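Local coordinates for protein acyl-coenzyme A oxidase 1 (Yarrowia lipolytica, PDB 5Y9D) that oxidises saturated acyl-CoAs to trans-2-enoyl-CoAs with FAD, passing the electrons to oxygen to give hydrogen peroxide in peroxisomal fatty acid beta-oxidation, at residues 307-312 with 415-420; 380-385 with 411-416. All blocks are in the same frame, centred on the assembly; numbering follows the deposited sequence.

Contact 1: residues 307-312 with 415-420; sequences ALIRGR and AASAGM
Ile309 sets its CG1 beside the backbone N (chi1 -54°), which leaves CG2 anti to that N, and Ser417 holds its OG anti to the carbonyl carbon (chi1 -76°); these two settings bring methyl and hydroxyl together across the gap, with Ile309 CG2 4.0 Å from Ser417 OG. The meeting is a van der Waals one, since a methyl is neither a hydrogen-bond donor nor an acceptor, and the hydroxyl is instead hydrogen-bonded to the carbonyl O of Leu413, one turn back on its own helix. Serine suits this buried place because it is small and can spend its polar end on its own backbone, as helix serines often do. Arg312 lies beside it, its CB 4.3 Å from Ser417 CB, where the two CA atoms are the nearest pair at 6.2 Å. From there the aliphatic part of the arginine runs out nearly extended past the helix backbone, so that Arg312 CD comes to 4.4 Å from Ala418 CA. Alanine, with only a methyl, lets the long chain pass close to the helix. The arginine carries its charge beyond the contact: Arg312 NE is hydrogen-bonded to the carbonyl O of Glu464, the probable catalytic proton acceptor, and may thereby help position that part of the chain. The axes of the two short segments stand 9.5 Å apart and cross at 45°, with just 138 Å² buried, a small but wholly buried meeting. It joins two long helices in the helical C-alpha1 domain of acyl-CoA oxidase, beside the active site, with the Arg312 side chain about 8 Å from the bound FAD.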
loop_
_atom_site.group_PDB
_atom_site.type_symbol
_atom_site.label_atom_id
_atom_site.label_comp_id
_atom_site.label_asym_id
_atom_site.label_seq_id
_atom_site.Cartn_x
_atom_site.Cartn_y
_atom_site.Cartn_z
ATOM N N ALA A 307 -21.866 16.130 -9.930
ATOM C CA ALA A 307 -21.649 15.785 -8.505
ATOM C C ALA A 307 -20.280 15.138 -8.242
ATOM O O ALA A 307 -19.704 15.293 -7.153
ATOM C CB ALA A 307 -22.769 14.872 -8.000
ATOM N N LEU A 308 -19.768 14.429 -9.251
ATOM C CA LEU A 308 -18.473 13.763 -9.152
ATOM C C LEU A 308 -17.315 14.737 -9.028
ATOM O O LEU A 308 -16.303 14.407 -8.407
ATOM C CB LEU A 308 -18.251 12.835 -10.346
ATOM C CG LEU A 308 -19.236 11.649 -10.439
ATOM C CD1 LEU A 308 -18.912 10.736 -11.627
ATOM C CD2 LEU A 308 -19.264 10.858 -9.134
ATOM N N ILE A 309 -17.460 15.927 -9.614
ATOM C CA ILE A 309 -16.397 16.909 -9.582
ATOM C C ILE A 309 -16.303 17.396 -8.155
ATOM O O ILE A 309 -15.204 17.512 -7.628
ATOM C CB ILE A 309 -16.603 18.110 -10.535
ATOM C CG1 ILE A 309 -16.867 17.663 -11.983
ATOM C CG2 ILE A 309 -15.365 19.007 -10.566
ATOM C CD1 ILE A 309 -17.490 18.763 -12.845
ATOM N N ARG A 310 -17.440 17.644 -7.507
ATOM C CA ARG A 310 -17.400 18.120 -6.114
ATOM C C ARG A 310 -16.441 17.279 -5.274
ATOM O O ARG A 310 -15.568 17.818 -4.605
ATOM C CB ARG A 310 -18.784 18.106 -5.450
ATOM C CG ARG A 310 -18.801 18.714 -4.055
ATOM C CD ARG A 310 -20.200 18.868 -3.485
ATOM N NE ARG A 310 -20.194 18.567 -2.044
ATOM C CZ ARG A 310 -20.594 19.381 -1.057
ATOM N NH1 ARG A 310 -21.091 20.603 -1.291
ATOM N NH2 ARG A 310 -20.504 18.957 0.200
ATOM N N GLY A 311 -16.613 15.960 -5.308
ATOM C CA GLY A 311 -15.887 15.078 -4.427
ATOM C C GLY A 311 -14.467 14.785 -4.858
ATOM O O GLY A 311 -13.678 14.299 -4.048
ATOM N N ARG A 312 -14.153 15.003 -6.136
ATOM C CA ARG A 312 -12.777 14.913 -6.605
ATOM C C ARG A 312 -12.009 16.058 -5.997
ATOM O O ARG A 312 -10.871 15.878 -5.575
ATOM C CB ARG A 312 -12.672 15.017 -8.121
ATOM C CG ARG A 312 -12.950 13.723 -8.810
ATOM C CD ARG A 312 -12.779 13.817 -10.308
ATOM N NE ARG A 312 -13.398 12.618 -10.862
ATOM C CZ ARG A 312 -14.507 12.585 -11.575
ATOM N NH1 ARG A 312 -15.132 13.700 -11.914
ATOM N NH2 ARG A 312 -14.980 11.418 -11.971
ATOM N N ALA A 415 -10.979 18.773 -15.795
ATOM C CA ALA A 415 -9.641 18.304 -16.165
ATOM C C ALA A 415 -8.614 18.558 -15.088
ATOM O O ALA A 415 -7.782 17.696 -14.821
ATOM C CB ALA A 415 -9.173 18.931 -17.473
ATOM N N ALA A 416 -8.668 19.743 -14.476
ATOM C CA ALA A 416 -7.715 20.109 -13.425
ATOM C C ALA A 416 -7.919 19.241 -12.179
ATOM O O ALA A 416 -6.964 18.721 -11.626
ATOM C CB ALA A 416 -7.840 21.592 -13.068
ATOM N N SER A 417 -9.168 19.089 -11.751
ATOM C CA SER A 417 -9.497 18.255 -10.604
ATOM C C SER A 417 -9.054 16.818 -10.743
ATOM O O SER A 417 -8.816 16.146 -9.746
ATOM C CB SER A 417 -11.002 18.195 -10.419
ATOM O OG SER A 417 -11.460 19.386 -9.866
ATOM N N ALA A 418 -9.021 16.329 -11.974
ATOM C CA ALA A 418 -8.906 14.914 -12.191
ATOM C C ALA A 418 -7.466 14.494 -11.948
ATOM O O ALA A 418 -7.188 13.529 -11.225
ATOM C CB ALA A 418 -9.358 14.568 -13.597
ATOM N N GLY A 419 -6.538 15.232 -12.544
ATOM C CA GLY A 419 -5.122 14.940 -12.361
ATOM C C GLY A 419 -4.703 15.244 -10.948
ATOM O O GLY A 419 -3.913 14.521 -10.367
ATOM N N MET A 420 -5.206 16.330 -10.386
ATOM C CA MET A 420 -4.873 16.648 -9.010
ATOM C C MET A 420 -5.452 15.622 -8.008
ATOM O O MET A 420 -4.795 15.253 -7.043
ATOM C CB MET A 420 -5.325 18.044 -8.653
ATOM C CG MET A 420 -4.709 18.480 -7.346
ATOM S SD MET A 420 -3.366 19.626 -7.600
ATOM C CE MET A 420 -4.405 21.116 -7.727
#

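Contact 2: residues 380-385 with 411-416; sequences KTWIET and KELFAA
Thr385 N donates to Thr381 O at 2.7 Å, a short bond within one helix that links the two threonines flanking the side chain of Leu413. Spaced by one turn, both threonines turn their CB toward the opposing helix and offer it a methyl. Leu413 reaches between them because its CG is anti to the backbone N (chi1 180°), which sends the side chain out from its helix, while the second torsion (chi2 54°) fans the two methyls over different partners. CD1 meets Thr381, lying 4.1 Å from Thr381 CG2, with the two side chains sliding past each other in opposite directions. CD2 sits 3.6 Å from Thr385 CG2 and 4.0 Å from Trp382 CA, touching the helix backbone itself. The indole of Trp382 closes one flank, its CE3 4.4 Å from Leu413 CD2, with the methyl meeting the ring at an oblique angle. Leucine fits because one branched apolar chain can fill the groove between helix turns, and threonine because it shows a methyl while its hydroxyl can turn elsewhere; that of Thr381 makes a weak hydrogen bond to the carbonyl O of Glu377. With the axes of the short segments 11.0 Å apart, every close approach between them is made by a Leu413 methyl, and 139 Å² is buried. The two segments run nearly antiparallel, at 153°, and their helices, 355-391 and 400-437, follow each other in the chain as an alpha-helical hairpin of the C-alpha1 domain of acyl-CoA oxidase.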
loop_
_atom_site.group_PDB
_atom_site.type_symbol
_atom_site.label_atom_id
_atom_site.label_comp_id
_atom_site.label_asym_id
_atom_site.label_seq_id
_atom_site.Cartn_x
_atom_site.Cartn_y
_atom_site.Cartn_z
ATOM N N LYS A 380 -11.825 26.804 -3.979
ATOM C CA LYS A 380 -12.281 28.167 -4.292
ATOM C C LYS A 380 -12.983 28.183 -5.645
ATOM O O LYS A 380 -13.968 28.880 -5.813
ATOM C CB LYS A 380 -11.105 29.169 -4.302
ATOM C CG LYS A 380 -11.504 30.614 -4.021
ATOM C CD LYS A 380 -11.742 30.859 -2.521
ATOM C CE LYS A 380 -12.437 32.199 -2.208
ATOM N NZ LYS A 380 -13.010 32.291 -0.826
ATOM N N THR A 381 -12.486 27.389 -6.595
ATOM C CA THR A 381 -13.066 27.339 -7.939
ATOM C C THR A 381 -14.359 26.521 -7.994
ATOM O O THR A 381 -15.321 26.972 -8.597
ATOM C CB THR A 381 -12.061 26.845 -8.981
ATOM O OG1 THR A 381 -10.883 27.659 -8.919
ATOM C CG2 THR A 381 -12.644 26.928 -10.352
ATOM N N TRP A 382 -14.410 25.359 -7.339
ATOM C CA TRP A 382 -15.668 24.601 -7.271
ATOM C C TRP A 382 -16.804 25.445 -6.673
ATOM O O TRP A 382 -17.924 25.435 -7.191
ATOM C CB TRP A 382 -15.552 23.305 -6.452
ATOM C CG TRP A 382 -16.911 22.850 -5.998
ATOM C CD1 TRP A 382 -17.564 23.186 -4.826
ATOM C CD2 TRP A 382 -17.813 22.052 -6.740
ATOM N NE1 TRP A 382 -18.817 22.626 -4.799
ATOM C CE2 TRP A 382 -18.997 21.919 -5.961
ATOM C CE3 TRP A 382 -17.744 21.432 -7.988
ATOM C CZ2 TRP A 382 -20.094 21.183 -6.393
ATOM C CZ3 TRP A 382 -18.835 20.693 -8.421
ATOM C CH2 TRP A 382 -19.999 20.571 -7.622
ATOM N N ILE A 383 -16.531 26.143 -5.574
ATOM C CA ILE A 383 -17.578 26.871 -4.885
ATOM C C ILE A 383 -18.015 28.067 -5.724
ATOM O O ILE A 383 -19.217 28.371 -5.798
ATOM C CB ILE A 383 -17.154 27.302 -3.464
ATOM C CG1 ILE A 383 -17.030 26.053 -2.583
ATOM C CG2 ILE A 383 -18.162 28.294 -2.873
ATOM C CD1 ILE A 383 -17.104 26.306 -1.096
ATOM N N GLU A 384 -17.045 28.722 -6.362
ATOM C CA GLU A 384 -17.329 29.829 -7.276
ATOM C C GLU A 384 -18.090 29.343 -8.511
ATOM O O GLU A 384 -19.095 29.932 -8.908
ATOM C CB GLU A 384 -16.025 30.527 -7.699
ATOM C CG GLU A 384 -16.133 31.452 -8.916
ATOM C CD GLU A 384 -15.852 30.763 -10.253
ATOM O OE1 GLU A 384 -16.551 31.079 -11.249
ATOM O OE2 GLU A 384 -14.932 29.912 -10.317
ATOM N N THR A 385 -17.609 28.270 -9.117
ATOM C CA THR A 385 -18.142 27.846 -10.394
ATOM C C THR A 385 -19.594 27.358 -10.294
ATOM O O THR A 385 -20.384 27.628 -11.192
ATOM C CB THR A 385 -17.255 26.774 -11.051
ATOM O OG1 THR A 385 -17.363 26.870 -12.476
ATOM C CG2 THR A 385 -17.654 25.358 -10.591
ATOM N N LYS A 411 -15.586 22.412 -17.669
ATOM C CA LYS A 411 -14.674 21.549 -18.432
ATOM C C LYS A 411 -13.234 21.637 -17.920
ATOM O O LYS A 411 -12.583 20.616 -17.696
ATOM C CB LYS A 411 -14.681 21.920 -19.917
ATOM C CG LYS A 411 -15.885 21.415 -20.703
ATOM C CD LYS A 411 -15.661 21.510 -22.214
ATOM C CE LYS A 411 -16.755 20.791 -23.001
ATOM N NZ LYS A 411 -16.710 19.306 -22.855
ATOM N N GLU A 412 -12.746 22.864 -17.761
ATOM C CA GLU A 412 -11.394 23.115 -17.267
ATOM C C GLU A 412 -11.251 22.585 -15.840
ATOM O O GLU A 412 -10.214 22.030 -15.471
ATOM C CB GLU A 412 -11.087 24.624 -17.278
ATOM C CG GLU A 412 -9.639 24.980 -16.920
ATOM C CD GLU A 412 -9.488 26.350 -16.263
ATOM O OE1 GLU A 412 -8.502 26.539 -15.503
ATOM O OE2 GLU A 412 -10.347 27.235 -16.503
ATOM N N LEU A 413 -12.303 22.773 -15.052
ATOM C CA LEU A 413 -12.321 22.332 -13.678
ATOM C C LEU A 413 -12.272 20.800 -13.580
ATOM O O LEU A 413 -11.567 20.231 -12.741
ATOM C CB LEU A 413 -13.572 22.855 -12.988
ATOM C CG LEU A 413 -13.678 22.437 -11.516
ATOM C CD1 LEU A 413 -12.434 22.802 -10.709
ATOM C CD2 LEU A 413 -14.913 23.062 -10.889
ATOM N N PHE A 414 -13.050 20.159 -14.443
ATOM C CA PHE A 414 -13.067 18.738 -14.564
ATOM C C PHE A 414 -11.634 18.262 -14.754
ATOM O O PHE A 414 -11.134 17.453 -13.957
ATOM C CB PHE A 414 -13.944 18.323 -15.751
ATOM C CG PHE A 414 -13.990 16.853 -15.975
ATOM C CD1 PHE A 414 -14.917 16.068 -15.305
ATOM C CD2 PHE A 414 -13.080 16.239 -16.834
ATOM C CE1 PHE A 414 -14.948 14.687 -15.505
ATOM C CE2 PHE A 414 -13.092 14.862 -17.028
ATOM C CZ PHE A 414 -14.030 14.083 -16.364
ATOM N N ALA A 415 -10.979 18.773 -15.795
ATOM C CA ALA A 415 -9.641 18.304 -16.165
ATOM C C ALA A 415 -8.614 18.558 -15.088
ATOM O O ALA A 415 -7.782 17.696 -14.821
ATOM C CB ALA A 415 -9.173 18.931 -17.473
ATOM N N ALA A 416 -8.668 19.743 -14.476
ATOM C CA ALA A 416 -7.715 20.109 -13.425
ATOM C C ALA A 416 -7.919 19.241 -12.179
ATOM O O ALA A 416 -6.964 18.721 -11.626
ATOM C CB ALA A 416 -7.840 21.592 -13.068
#

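Contacts 1 and 2 have their centres 8 Å apart and share helix 400-437, on which Ala415 and Ala416 belong to both. Along the chain come helix 306-334, then 355-391, then 400-437, so the last helix packs against both of its predecessors. The first two also meet directly, Arg310 CB lying 3.5 Å from Trp382 CZ2, while Ile309 CG2, 3.9 Å from Leu413 CG, joins 306-334 to 400-437; the result is one continuous patch of packing, with the aliphatic part of Arg310 in it. Contact 1 is nearer the centre of the chain, about 10 Å against 16 Å, and nearer Glu464, whose side chain is about 4 Å from that of Arg312 and 9 Å from that of Trp382. Together they join the helical hairpin to the helix whose Arg312 reaches Glu464.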